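Local atomic coordinates of phosphoglycerate kinase (Coxiella burnetii, PDB entry 4NG4), a protein that catalyses the reversible transfer of a phosphate group between ATP and 3-phosphoglycerate in glycolysis, forming or consuming 1,3-bisphosphoglycerate. Residues Q255-A260 against V265-P270; R50-I55 against R90-K95; A344-T349 against F366-Q371; I179-A184 against G380-F385. All coordinates share one frame; numbering follows the deposited sequence.

Contact 1. Residues Q255-A260 against V265-P270; sequences QFWEKA and VSLPLP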
loop_
_atom_site.group_PDB
_atom_site.type_symbol
_atom_site.label_atom_id
_atom_site.label_comp_id
_atom_site.label_asym_id
_atom_site.label_seq_id
_atom_site.Cartn_x
_atom_site.Cartn_y
_atom_site.Cartn_z
ATOM N N GLN A 255 24.872 -7.578 7.866
ATOM C CA GLN A 255 24.950 -8.495 6.741
ATOM C C GLN A 255 24.274 -7.925 5.505
ATOM O O GLN A 255 24.702 -8.183 4.387
ATOM C CB GLN A 255 24.294 -9.811 7.103
ATOM C CG GLN A 255 24.545 -10.915 6.110
ATOM C CD GLN A 255 23.541 -12.014 6.258
ATOM O OE1 GLN A 255 22.392 -11.896 5.809
ATOM N NE2 GLN A 255 23.955 -13.095 6.908
ATOM N N PHE A 256 23.204 -7.170 5.700
ATOM C CA PHE A 256 22.544 -6.527 4.570
ATOM C C PHE A 256 23.450 -5.456 3.952
ATOM O O PHE A 256 23.523 -5.323 2.729
ATOM C CB PHE A 256 21.210 -5.916 4.984
ATOM C CG PHE A 256 20.486 -5.273 3.853
ATOM C CD1 PHE A 256 20.772 -3.974 3.483
ATOM C CD2 PHE A 256 19.562 -5.980 3.123
ATOM C CE1 PHE A 256 20.119 -3.383 2.420
ATOM C CE2 PHE A 256 18.924 -5.406 2.059
ATOM C CZ PHE A 256 19.202 -4.101 1.702
ATOM N N TRP A 257 24.145 -4.707 4.807
ATOM C CA TRP A 257 25.126 -3.710 4.350
ATOM C C TRP A 257 26.158 -4.372 3.452
ATOM O O TRP A 257 26.520 -3.823 2.418
ATOM C CB TRP A 257 25.846 -3.001 5.526
ATOM C CG TRP A 257 26.661 -1.817 5.033
ATOM C CD1 TRP A 257 26.221 -0.528 4.830
ATOM C CD2 TRP A 257 28.025 -1.833 4.634
ATOM N NE1 TRP A 257 27.234 0.251 4.338
ATOM C CE2 TRP A 257 28.353 -0.525 4.203
ATOM C CE3 TRP A 257 29.003 -2.825 4.591
ATOM C CZ2 TRP A 257 29.627 -0.183 3.759
ATOM C CZ3 TRP A 257 30.266 -2.487 4.148
ATOM C CH2 TRP A 257 30.570 -1.172 3.743
ATOM N N GLU A 258 26.629 -5.548 3.862
ATOM C CA GLU A 258 27.665 -6.262 3.114
ATOM C C GLU A 258 27.145 -6.781 1.767
ATOM O O GLU A 258 27.796 -6.611 0.750
ATOM C CB GLU A 258 28.229 -7.399 3.956
ATOM C CG GLU A 258 29.020 -6.890 5.158
ATOM C CD GLU A 258 29.516 -8.005 6.079
ATOM O OE1 GLU A 258 29.275 -9.205 5.762
ATOM O OE2 GLU A 258 30.145 -7.671 7.120
ATOM N N LYS A 259 25.962 -7.387 1.773
ATOM C CA LYS A 259 25.299 -7.811 0.547
ATOM C C LYS A 259 25.222 -6.666 -0.443
ATOM O O LYS A 259 25.420 -6.856 -1.646
ATOM C CB LYS A 259 23.872 -8.276 0.840
ATOM C CG LYS A 259 23.708 -9.750 1.259
ATOM C CD LYS A 259 22.541 -9.883 2.256
ATOM C CE LYS A 259 21.644 -11.075 2.032
ATOM N NZ LYS A 259 20.309 -10.793 2.618
ATOM N N ALA A 260 24.905 -5.480 0.065
ATOM C CA ALA A 260 24.828 -4.294 -0.774
ATOM C C ALA A 260 26.186 -3.985 -1.385
ATOM O O ALA A 260 26.290 -3.701 -2.580
ATOM C CB ALA A 260 24.318 -3.121 0.016
ATOM N N VAL A 265 25.463 -1.823 -4.797
ATOM C CA VAL A 265 24.303 -0.985 -4.614
ATOM C C VAL A 265 24.681 0.091 -3.611
ATOM O O VAL A 265 25.079 -0.213 -2.490
ATOM C CB VAL A 265 23.128 -1.796 -4.077
ATOM C CG1 VAL A 265 22.035 -0.875 -3.584
ATOM C CG2 VAL A 265 22.604 -2.761 -5.149
ATOM N N SER A 266 24.584 1.354 -4.013
ATOM C CA SER A 266 24.953 2.432 -3.119
ATOM C C SER A 266 23.950 2.529 -1.976
ATOM O O SER A 266 22.747 2.444 -2.169
ATOM C CB SER A 266 25.051 3.756 -3.861
ATOM O OG SER A 266 25.119 4.819 -2.926
ATOM N N LEU A 267 24.467 2.709 -0.777
ATOM C CA LEU A 267 23.666 2.627 0.409
ATOM C C LEU A 267 24.194 3.673 1.399
ATOM O O LEU A 267 24.729 3.336 2.453
ATOM C CB LEU A 267 23.761 1.204 0.951
ATOM C CG LEU A 267 22.668 0.702 1.869
ATOM C CD1 LEU A 267 22.918 -0.760 2.198
ATOM C CD2 LEU A 267 22.601 1.510 3.133
ATOM N N PRO A 268 24.030 4.962 1.060
ATOM C CA PRO A 268 24.560 6.039 1.890
ATOM C C PRO A 268 23.780 6.169 3.156
ATOM O O PRO A 268 22.579 6.305 3.107
ATOM C CB PRO A 268 24.329 7.284 1.032
ATOM C CG PRO A 268 23.082 6.982 0.284
ATOM C CD PRO A 268 23.135 5.482 0.006
ATOM N N LEU A 269 24.462 6.110 4.282
ATOM C CA LEU A 269 23.822 6.295 5.576
ATOM C C LEU A 269 23.907 7.761 5.964
ATOM O O LEU A 269 24.669 8.497 5.372
ATOM C CB LEU A 269 24.515 5.428 6.621
ATOM C CG LEU A 269 24.089 3.964 6.740
ATOM C CD1 LEU A 269 23.710 3.352 5.407
ATOM C CD2 LEU A 269 25.221 3.207 7.409
ATOM N N PRO A 270 23.117 8.192 6.959
ATOM C CA PRO A 270 23.215 9.577 7.454
ATOM C C PRO A 270 24.617 9.909 7.911
ATOM O O PRO A 270 25.153 9.176 8.748
ATOM C CB PRO A 270 22.259 9.592 8.654
ATOM C CG PRO A 270 21.257 8.508 8.362
ATOM C CD PRO A 270 22.013 7.448 7.600
#
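Helix 250-263 of the nucleotide-binding half of the enzyme turns back into an extended segment beside the outermost strand, 221-226, of the five-stranded parallel sheet, and Leu-267 of that segment inserts its tip against the helix it has just left. The reversal begins with a backbone bond, in which Val-265 N donates to Ala-260 O five residues earlier at 3.0 Å, nearly straight with an N-H...O angle of 163°. The donor lies tilted 28° from the plane of the carbonyl. Beyond this turn one methyl carries most of the packing. Leu-267 CD1 lies 3.5 Å from Ala-260 CB, while on the same helix face it reaches the edge of the Phe-256 ring, close to the ring plane, at 3.8 Å from CE1. It also comes within 4.2 Å of Trp-257 CD1. The methyl gets there because CG of Leu-267 stands anti to its own backbone N (chi1 -158°) and the outer torsion is extended as well. Nearer the turn, the CB atoms of Ala-260 and Val-265 are 4.5 Å apart. Ser-266 points the other way, and its backbone bonds to Asp-220 and Leu-222 tie the segment to the sheet edge. Phe-256 and Ala-260 continue inward onto Leu-216 of helix 209-216, whereas Trp-257 is exposed. With a single polar link at the turn and aliphatic or aromatic carbon elsewhere, the contact is mainly apolar, with Leu-267 CD1 as the common meeting point of Ala-260, Phe-256 and Trp-257.

Contact 2. Residues R50-I55 against R90-K95; sequences RALPTI and RLLSKK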
loop_
_atom_site.group_PDB
_atom_site.type_symbol
_atom_site.label_atom_id
_atom_site.label_comp_id
_atom_site.label_asym_id
_atom_site.label_seq_id
_atom_site.Cartn_x
_atom_site.Cartn_y
_atom_site.Cartn_z
ATOM N N ARG A 50 -13.125 6.216 -6.147
ATOM C CA ARG A 50 -12.106 5.451 -6.873
ATOM C C ARG A 50 -12.730 4.233 -7.580
ATOM O O ARG A 50 -12.446 3.965 -8.739
ATOM C CB ARG A 50 -10.997 5.010 -5.904
ATOM C CG ARG A 50 -9.562 5.423 -6.283
ATOM C CD ARG A 50 -8.739 5.884 -5.053
ATOM N NE ARG A 50 -9.109 5.156 -3.833
ATOM C CZ ARG A 50 -8.678 5.440 -2.604
ATOM N NH1 ARG A 50 -7.815 6.440 -2.400
ATOM N NH2 ARG A 50 -9.102 4.709 -1.571
ATOM N N ALA A 51 -13.602 3.518 -6.882
ATOM C CA ALA A 51 -14.233 2.318 -7.426
ATOM C C ALA A 51 -15.306 2.604 -8.490
ATOM O O ALA A 51 -15.667 1.708 -9.262
ATOM C CB ALA A 51 -14.827 1.479 -6.296
ATOM N N LEU A 52 -15.812 3.834 -8.548
ATOM C CA LEU A 52 -16.956 4.134 -9.407
ATOM C C LEU A 52 -16.774 3.701 -10.874
ATOM O O LEU A 52 -17.595 2.957 -11.397
ATOM C CB LEU A 52 -17.303 5.618 -9.339
ATOM C CG LEU A 52 -18.744 5.912 -9.717
ATOM C CD1 LEU A 52 -19.653 5.465 -8.575
ATOM C CD2 LEU A 52 -18.927 7.389 -10.040
ATOM N N PRO A 53 -15.694 4.138 -11.538
ATOM C CA PRO A 53 -15.566 3.863 -12.981
ATOM C C PRO A 53 -15.712 2.388 -13.377
ATOM O O PRO A 53 -16.295 2.090 -14.421
ATOM C CB PRO A 53 -14.151 4.367 -13.313
ATOM C CG PRO A 53 -13.806 5.316 -12.205
ATOM C CD PRO A 53 -14.479 4.774 -10.998
ATOM N N THR A 54 -15.168 1.490 -12.554
ATOM C CA THR A 54 -15.290 0.045 -12.774
ATOM C C THR A 54 -16.758 -0.357 -12.827
ATOM O O THR A 54 -17.154 -1.194 -13.639
ATOM C CB THR A 54 -14.598 -0.775 -11.655
ATOM O OG1 THR A 54 -13.178 -0.599 -11.727
ATOM C CG2 THR A 54 -14.930 -2.262 -11.778
ATOM N N ILE A 55 -17.558 0.260 -11.963
ATOM C CA ILE A 55 -18.989 0.011 -11.916
ATOM C C ILE A 55 -19.709 0.730 -13.074
ATOM O O ILE A 55 -20.725 0.238 -13.578
ATOM C CB ILE A 55 -19.572 0.429 -10.544
ATOM C CG1 ILE A 55 -18.861 -0.330 -9.407
ATOM C CG2 ILE A 55 -21.064 0.147 -10.492
ATOM C CD1 ILE A 55 -19.138 0.202 -8.022
ATOM N N ARG A 90 -26.666 3.796 -0.424
ATOM C CA ARG A 90 -27.310 5.068 -0.693
ATOM C C ARG A 90 -26.338 5.972 -1.441
ATOM O O ARG A 90 -26.704 6.628 -2.415
ATOM C CB ARG A 90 -27.767 5.723 0.613
ATOM C CG ARG A 90 -28.983 5.038 1.244
ATOM C CD ARG A 90 -29.389 5.687 2.567
ATOM N NE ARG A 90 -28.459 5.358 3.648
ATOM C CZ ARG A 90 -28.553 5.818 4.897
ATOM N NH1 ARG A 90 -29.541 6.645 5.250
ATOM N NH2 ARG A 90 -27.650 5.452 5.801
ATOM N N LEU A 91 -25.090 5.992 -0.984
ATOM C CA LEU A 91 -24.076 6.871 -1.557
ATOM C C LEU A 91 -23.642 6.444 -2.970
ATOM O O LEU A 91 -23.169 7.272 -3.741
ATOM C CB LEU A 91 -22.878 6.966 -0.603
ATOM C CG LEU A 91 -21.916 8.160 -0.725
ATOM C CD1 LEU A 91 -20.801 7.858 -1.704
ATOM C CD2 LEU A 91 -22.643 9.442 -1.096
ATOM N N LEU A 92 -23.819 5.164 -3.304
ATOM C CA LEU A 92 -23.577 4.647 -4.666
ATOM C C LEU A 92 -24.667 5.058 -5.648
ATOM O O LEU A 92 -24.375 5.443 -6.781
ATOM C CB LEU A 92 -23.504 3.116 -4.662
ATOM C CG LEU A 92 -22.137 2.453 -4.520
ATOM C CD1 LEU A 92 -22.316 0.968 -4.246
ATOM C CD2 LEU A 92 -21.317 2.672 -5.773
ATOM N N SER A 93 -25.924 4.932 -5.225
ATOM C CA SER A 93 -27.071 5.292 -6.065
ATOM C C SER A 93 -27.000 6.771 -6.422
ATOM O O SER A 93 -27.170 7.145 -7.580
ATOM C CB SER A 93 -28.387 4.981 -5.351
ATOM O OG SER A 93 -28.399 3.643 -4.872
ATOM N N LYS A 94 -26.718 7.600 -5.417
ATOM C CA LYS A 94 -26.541 9.044 -5.600
ATOM C C LYS A 94 -25.566 9.319 -6.746
ATOM O O LYS A 94 -25.776 10.236 -7.543
ATOM C CB LYS A 94 -26.054 9.698 -4.293
ATOM C CG LYS A 94 -26.443 11.159 -4.108
ATOM C CD LYS A 94 -26.524 11.539 -2.628
ATOM C CE LYS A 94 -26.887 13.014 -2.415
ATOM N NZ LYS A 94 -28.270 13.352 -2.856
ATOM N N LYS A 95 -24.523 8.499 -6.842
ATOM C CA LYS A 95 -23.528 8.632 -7.901
ATOM C C LYS A 95 -24.047 8.100 -9.234
ATOM O O LYS A 95 -23.741 8.661 -10.284
ATOM C CB LYS A 95 -22.246 7.895 -7.522
ATOM C CG LYS A 95 -21.526 8.449 -6.282
ATOM C CD LYS A 95 -21.057 9.893 -6.483
ATOM C CE LYS A 95 -19.753 10.176 -5.745
ATOM N NZ LYS A 95 -19.871 9.946 -4.284
#
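Ile-55 and Leu-92 form the inner, better buried part of this meeting of two helices. Ile-55 CD1 lies 4.0 Å from Leu-92 CD2, the two side chains crossing at about a right angle, so that they touch through their methyl ends and not along their lengths. The isoleucine reaches across with CG1 anti to its carbonyl carbon (chi1 -58°) and an extended chi2. The same Leu-92 CD2 is 4.3 Å from Leu-52 CD1, and Leu-92 also leans on Ile-48, one turn earlier on helix 46-60. Its side chain comes within about 4 Å of that of Leu-33, a residue predicted to take part in substrate binding. Helices 46-60 and 86-94 follow strands 26-31 and 64-69 of the parallel sheet in the substrate-binding half of the enzyme. The first helix makes the beta-alpha-beta crossover between those two neighbouring strands, and the second packs beside it. Helix 46-60 is kinked here, where Pro-53 has no N-H to offer and the N of Thr-54 lacks the usual bond to the turn before. On the back of this helix, Thr-54 OG1 is hydrogen-bonded to Asp-150 OD2. Toward solvent the character changes. Leu-52 CD1 meets the first carbon of an exposed lysine, lying 3.7 Å from Lys-95 CB, and Leu-52 CD2 follows at 4.2 Å from that CB. Beyond CB the lysine chain bends at each of its next three torsions, and its amino end leads away from residues 50-55, while the side chain touches Asp-45, just before helix 46-60.

Contact 3. Residues A344-T349 against F366-Q371; sequences AVAKST and FNLTDQ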
loop_
_atom_site.group_PDB
_atom_site.type_symbol
_atom_site.label_atom_id
_atom_site.label_comp_id
_atom_site.label_asym_id
_atom_site.label_seq_id
_atom_site.Cartn_x
_atom_site.Cartn_y
_atom_site.Cartn_z
ATOM N N ALA A 344 12.255 16.958 -3.217
ATOM C CA ALA A 344 13.195 16.444 -4.217
ATOM C C ALA A 344 12.522 15.449 -5.176
ATOM O O ALA A 344 12.724 15.520 -6.388
ATOM C CB ALA A 344 14.411 15.821 -3.546
ATOM N N VAL A 345 11.702 14.551 -4.635
ATOM C CA VAL A 345 10.957 13.591 -5.457
ATOM C C VAL A 345 9.943 14.327 -6.343
ATOM O O VAL A 345 9.754 13.975 -7.511
ATOM C CB VAL A 345 10.215 12.546 -4.591
ATOM C CG1 VAL A 345 9.499 11.507 -5.458
ATOM C CG2 VAL A 345 11.190 11.849 -3.643
ATOM N N ALA A 346 9.303 15.354 -5.788
ATOM C CA ALA A 346 8.358 16.166 -6.555
ATOM C C ALA A 346 9.042 16.845 -7.757
ATOM O O ALA A 346 8.735 16.511 -8.915
ATOM C CB ALA A 346 7.686 17.205 -5.653
ATOM N N LYS A 347 9.972 17.768 -7.477
ATOM C CA LYS A 347 10.730 18.484 -8.518
ATOM C C LYS A 347 11.336 17.511 -9.528
ATOM O O LYS A 347 11.432 17.819 -10.714
ATOM C CB LYS A 347 11.865 19.321 -7.910
ATOM C CG LYS A 347 11.435 20.465 -6.985
ATOM C CD LYS A 347 12.647 21.093 -6.282
ATOM C CE LYS A 347 12.301 21.723 -4.927
ATOM N NZ LYS A 347 13.489 21.845 -4.022
ATOM N N SER A 348 11.728 16.335 -9.040
ATOM C CA SER A 348 12.370 15.339 -9.874
ATOM C C SER A 348 11.508 14.851 -11.023
ATOM O O SER A 348 10.291 14.961 -11.023
ATOM C CB SER A 348 12.836 14.139 -9.050
ATOM O OG SER A 348 13.320 13.109 -9.903
ATOM N N THR A 349 12.198 14.292 -11.998
ATOM C CA THR A 349 11.641 13.938 -13.288
ATOM C C THR A 349 11.415 12.432 -13.387
ATOM O O THR A 349 10.854 11.942 -14.356
ATOM C CB THR A 349 12.609 14.397 -14.400
ATOM O OG1 THR A 349 12.006 14.189 -15.662
ATOM C CG2 THR A 349 13.940 13.632 -14.357
ATOM N N PHE A 366 2.785 18.455 3.973
ATOM C CA PHE A 366 3.566 19.366 3.144
ATOM C C PHE A 366 2.810 19.751 1.860
ATOM O O PHE A 366 3.354 20.452 1.003
ATOM C CB PHE A 366 4.909 18.710 2.780
ATOM C CG PHE A 366 5.651 18.117 3.957
ATOM C CD1 PHE A 366 5.807 18.832 5.141
ATOM C CD2 PHE A 366 6.218 16.850 3.868
ATOM C CE1 PHE A 366 6.498 18.292 6.217
ATOM C CE2 PHE A 366 6.928 16.297 4.939
ATOM C CZ PHE A 366 7.066 17.023 6.111
ATOM N N ASN A 367 1.555 19.305 1.751
ATOM C CA ASN A 367 0.731 19.447 0.535
ATOM C C ASN A 367 1.504 19.185 -0.753
ATOM O O ASN A 367 1.584 20.044 -1.627
ATOM C CB ASN A 367 0.026 20.811 0.493
ATOM C CG ASN A 367 -1.082 20.931 1.541
ATOM O OD1 ASN A 367 -1.415 22.031 1.996
ATOM N ND2 ASN A 367 -1.658 19.793 1.925
ATOM N N LEU A 368 2.076 17.983 -0.841
ATOM C CA LEU A 368 2.798 17.534 -2.030
ATOM C C LEU A 368 2.211 16.269 -2.684
ATOM O O LEU A 368 2.775 15.766 -3.662
ATOM C CB LEU A 368 4.264 17.289 -1.665
ATOM C CG LEU A 368 5.094 18.553 -1.482
ATOM C CD1 LEU A 368 6.414 18.205 -0.847
ATOM C CD2 LEU A 368 5.297 19.270 -2.809
ATOM N N THR A 369 1.080 15.782 -2.168
ATOM C CA THR A 369 0.479 14.518 -2.619
ATOM C C THR A 369 0.263 14.381 -4.147
ATOM O O THR A 369 0.657 13.380 -4.750
ATOM C CB THR A 369 -0.855 14.263 -1.889
ATOM O OG1 THR A 369 -0.603 14.059 -0.497
ATOM C CG2 THR A 369 -1.546 13.038 -2.441
ATOM N N ASP A 370 -0.347 15.372 -4.782
ATOM C CA ASP A 370 -0.615 15.252 -6.216
ATOM C C ASP A 370 0.639 15.415 -7.117
ATOM O O ASP A 370 0.530 15.311 -8.344
ATOM C CB ASP A 370 -1.772 16.177 -6.660
ATOM C CG ASP A 370 -1.468 17.674 -6.494
ATOM O OD1 ASP A 370 -0.298 18.067 -6.270
ATOM O OD2 ASP A 370 -2.428 18.471 -6.600
ATOM N N GLN A 371 1.809 15.669 -6.524
ATOM C CA GLN A 371 3.061 15.806 -7.300
ATOM C C GLN A 371 3.841 14.490 -7.458
ATOM O O GLN A 371 4.770 14.423 -8.258
ATOM C CB GLN A 371 3.963 16.919 -6.721
ATOM C CG GLN A 371 3.733 18.309 -7.349
ATOM C CD GLN A 371 4.263 18.412 -8.775
ATOM O OE1 GLN A 371 5.433 18.720 -9.005
ATOM N NE2 GLN A 371 3.400 18.160 -9.738
#
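The last turn of helix 336-347 passes close to the short 3-10 segment 369-371, with the CA atoms of Ala-346 and Gln-371 only 5.4 Å apart. Ser-348 N still bonds back to Ala-344 O as the helix ends, and across from it Gln-371 N bonds to Leu-368 O at 3.0 Å, closing a tight turn at whose end CB of Gln-371 points to the helix. Ala-346 supplies the whole of the helix side of the contact through its methyl. Its CB sits 3.9 Å from Gln-371 CB and 4.2 Å from Leu-368 CD2, and so is met by two residues of the same small turn. The glutamine folds over instead of extending: chi2 of -72° bends the chain beyond CB, and OE1 comes back to 4.0 Å from Ala-346 O, too far for a hydrogen bond. Leu-368, with an extended chi2, also lies on Ala-342 and Gln-343, one turn earlier. These elements belong to two consecutive beta-alpha units of the nucleotide-binding half: helix 336-347 leads to strand 351-354, and helix 357-365 leads on to strand 374-375. Asn-367, with its positive phi, ends helix 357-365 in a Schellman motif and sends the chain toward helix 336-347. Ser-348 OG, hydrogen-bonded to Met-314 O and Ala-350 N, ties down the far side of that helix end. The small alanine thus permits a close approach of the two backbones, and what joins them is dispersion between aliphatic carbons at the surface, with no polar or charged pairing between the segments.

Contact 4. Residues I179-A184 against G380-F385; sequences ISEVEA and GAFLEF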
loop_
_atom_site.group_PDB
_atom_site.type_symbol
_atom_site.label_atom_id
_atom_site.label_comp_id
_atom_site.label_asym_id
_atom_site.label_seq_id
_atom_site.Cartn_x
_atom_site.Cartn_y
_atom_site.Cartn_z
ATOM N N ILE A 179 -5.528 -3.110 -11.907
ATOM C CA ILE A 179 -4.677 -2.883 -13.073
ATOM C C ILE A 179 -3.792 -1.645 -12.914
ATOM O O ILE A 179 -2.592 -1.716 -13.161
ATOM C CB ILE A 179 -5.471 -2.772 -14.390
ATOM C CG1 ILE A 179 -6.059 -4.128 -14.782
ATOM C CG2 ILE A 179 -4.576 -2.284 -15.510
ATOM C CD1 ILE A 179 -7.065 -4.056 -15.916
ATOM N N SER A 180 -4.365 -0.514 -12.515
ATOM C CA SER A 180 -3.564 0.691 -12.326
ATOM C C SER A 180 -2.482 0.428 -11.296
ATOM O O SER A 180 -1.299 0.673 -11.551
ATOM C CB SER A 180 -4.426 1.876 -11.885
ATOM O OG SER A 180 -5.513 2.063 -12.777
ATOM N N GLU A 181 -2.898 -0.092 -10.142
ATOM C CA GLU A 181 -1.976 -0.367 -9.048
ATOM C C GLU A 181 -0.878 -1.344 -9.475
ATOM O O GLU A 181 0.288 -1.113 -9.188
ATOM C CB GLU A 181 -2.716 -0.896 -7.820
ATOM C CG GLU A 181 -1.833 -0.979 -6.561
ATOM C CD GLU A 181 -2.006 0.179 -5.582
ATOM O OE1 GLU A 181 -2.865 1.058 -5.789
ATOM O OE2 GLU A 181 -1.280 0.191 -4.580
ATOM N N VAL A 182 -1.227 -2.428 -10.155
ATOM C CA VAL A 182 -0.195 -3.365 -10.589
ATOM C C VAL A 182 0.725 -2.700 -11.615
ATOM O O VAL A 182 1.942 -2.817 -11.522
ATOM C CB VAL A 182 -0.760 -4.686 -11.159
ATOM C CG1 VAL A 182 -1.504 -4.447 -12.461
ATOM C CG2 VAL A 182 0.361 -5.686 -11.377
ATOM N N GLU A 183 0.144 -1.984 -12.574
ATOM C CA GLU A 183 0.934 -1.303 -13.603
ATOM C C GLU A 183 1.998 -0.416 -12.968
ATOM O O GLU A 183 3.164 -0.502 -13.330
ATOM C CB GLU A 183 0.045 -0.460 -14.526
ATOM C CG GLU A 183 -0.514 -1.220 -15.716
ATOM C CD GLU A 183 -1.315 -0.329 -16.660
ATOM O OE1 GLU A 183 -1.665 -0.799 -17.772
ATOM O OE2 GLU A 183 -1.588 0.840 -16.290
ATOM N N ALA A 184 1.588 0.419 -12.016
ATOM C CA ALA A 184 2.484 1.379 -11.372
ATOM C C ALA A 184 3.576 0.698 -10.564
ATOM O O ALA A 184 4.761 0.971 -10.754
ATOM C CB ALA A 184 1.697 2.311 -10.483
ATOM N N GLY A 380 -0.894 -2.516 3.437
ATOM C CA GLY A 380 -0.240 -3.823 3.556
ATOM C C GLY A 380 0.020 -4.546 2.246
ATOM O O GLY A 380 1.076 -5.154 2.061
ATOM N N ALA A 381 -0.949 -4.498 1.340
ATOM C CA ALA A 381 -0.804 -5.147 0.047
ATOM C C ALA A 381 0.247 -4.421 -0.761
ATOM O O ALA A 381 1.003 -5.048 -1.488
ATOM C CB ALA A 381 -2.115 -5.177 -0.694
ATOM N N PHE A 382 0.318 -3.101 -0.618
ATOM C CA PHE A 382 1.388 -2.329 -1.256
ATOM C C PHE A 382 2.749 -2.877 -0.835
ATOM O O PHE A 382 3.600 -3.165 -1.674
ATOM C CB PHE A 382 1.277 -0.843 -0.888
ATOM C CG PHE A 382 2.482 -0.032 -1.264
ATOM C CD1 PHE A 382 2.607 0.500 -2.540
ATOM C CD2 PHE A 382 3.492 0.202 -0.342
ATOM C CE1 PHE A 382 3.728 1.247 -2.893
ATOM C CE2 PHE A 382 4.616 0.939 -0.681
ATOM C CZ PHE A 382 4.737 1.463 -1.961
ATOM N N LEU A 383 2.927 -3.022 0.479
ATOM C CA LEU A 383 4.187 -3.483 1.069
ATOM C C LEU A 383 4.512 -4.923 0.683
ATOM O O LEU A 383 5.590 -5.165 0.168
ATOM C CB LEU A 383 4.167 -3.322 2.600
ATOM C CG LEU A 383 4.183 -1.846 3.068
ATOM C CD1 LEU A 383 3.643 -1.614 4.520
ATOM C CD2 LEU A 383 5.583 -1.246 2.901
ATOM N N GLU A 384 3.585 -5.864 0.892
ATOM C CA GLU A 384 3.830 -7.280 0.524
ATOM C C GLU A 384 4.211 -7.503 -0.951
ATOM O O GLU A 384 4.945 -8.451 -1.265
ATOM C CB GLU A 384 2.636 -8.178 0.902
ATOM C CG GLU A 384 2.485 -8.348 2.415
ATOM C CD GLU A 384 1.622 -9.528 2.831
ATOM O OE1 GLU A 384 0.886 -10.087 1.985
ATOM O OE2 GLU A 384 1.687 -9.889 4.027
ATOM N N PHE A 385 3.718 -6.637 -1.837
ATOM C CA PHE A 385 4.003 -6.761 -3.273
ATOM C C PHE A 385 5.453 -6.395 -3.548
ATOM O O PHE A 385 6.165 -7.123 -4.239
ATOM C CB PHE A 385 3.060 -5.888 -4.110
ATOM C CG PHE A 385 3.149 -6.153 -5.577
ATOM C CD1 PHE A 385 2.414 -7.179 -6.156
ATOM C CD2 PHE A 385 3.978 -5.388 -6.383
ATOM C CE1 PHE A 385 2.498 -7.434 -7.504
ATOM C CE2 PHE A 385 4.060 -5.635 -7.738
ATOM C CZ PHE A 385 3.321 -6.661 -8.300
#
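The carboxylate of Glu-181 is gripped at both oxygens, OE1 by a hydrogen bond to Tyr-374 OH and OE2 by one to Ser-376 OG, and so is held in place where OE2 meets the Phe-382 ring. Glu-181 belongs to helix 176-190, the interdomain helix of phosphoglycerate kinase, which joins the two parallel-sheet domains. Phe-382 lies on helix 380-387, which follows strand 374-375 of the nucleotide-binding domain. OE2 approaches at the ring edge, near the ring plane, 4.4 Å from Phe-382 CD1. An edge approach sets the carboxylate toward the positive rim of the ring, which would be mildly favourable at this loose distance. The two hydroxyl partners would offset part of the cost of burying a charged carboxylate. The glutamate reaches across because CG stands anti to the backbone N (chi1 -170°) and chi2 turns the carboxylate toward the neighbouring helix. The nearest CA atoms of the two segments, those of Glu-181 and Phe-382, are 8.7 Å apart, and side chains alone make the contact. Both phenylalanines also lie on Leu-185, one turn further along the interdomain helix. The nucleotide site is close by, the Phe-382 side chain being about 7 Å from the bound ADP. Next to Glu-181, Val-182 brings its CG2 methyl to 4.4 Å from CZ of Phe-385, one turn beyond Phe-382.

Overall arrangement
Contact 2 belongs to the substrate-binding domain and contacts 1 and 3 to the nucleotide-binding domain, while contact 4, whose centre is about 6 Å from that of the chain, sits where the two halves join. The contacts share no helix. Contacts 1 and 2 lie on opposite sides of the chain's centre, 46 Å apart between centres. Contacts 1 and 3 are nested within the long loop that contact 4 closes, and contact 2 precedes it. Contact 3 is a surface contact, whereas the others are partly buried. Carbon packing dominates contacts 1, 2 and 3, contact 1 alone adding a backbone hydrogen bond between its segments. In contact 4 a carboxylate fixed by outside hydroxyls takes part.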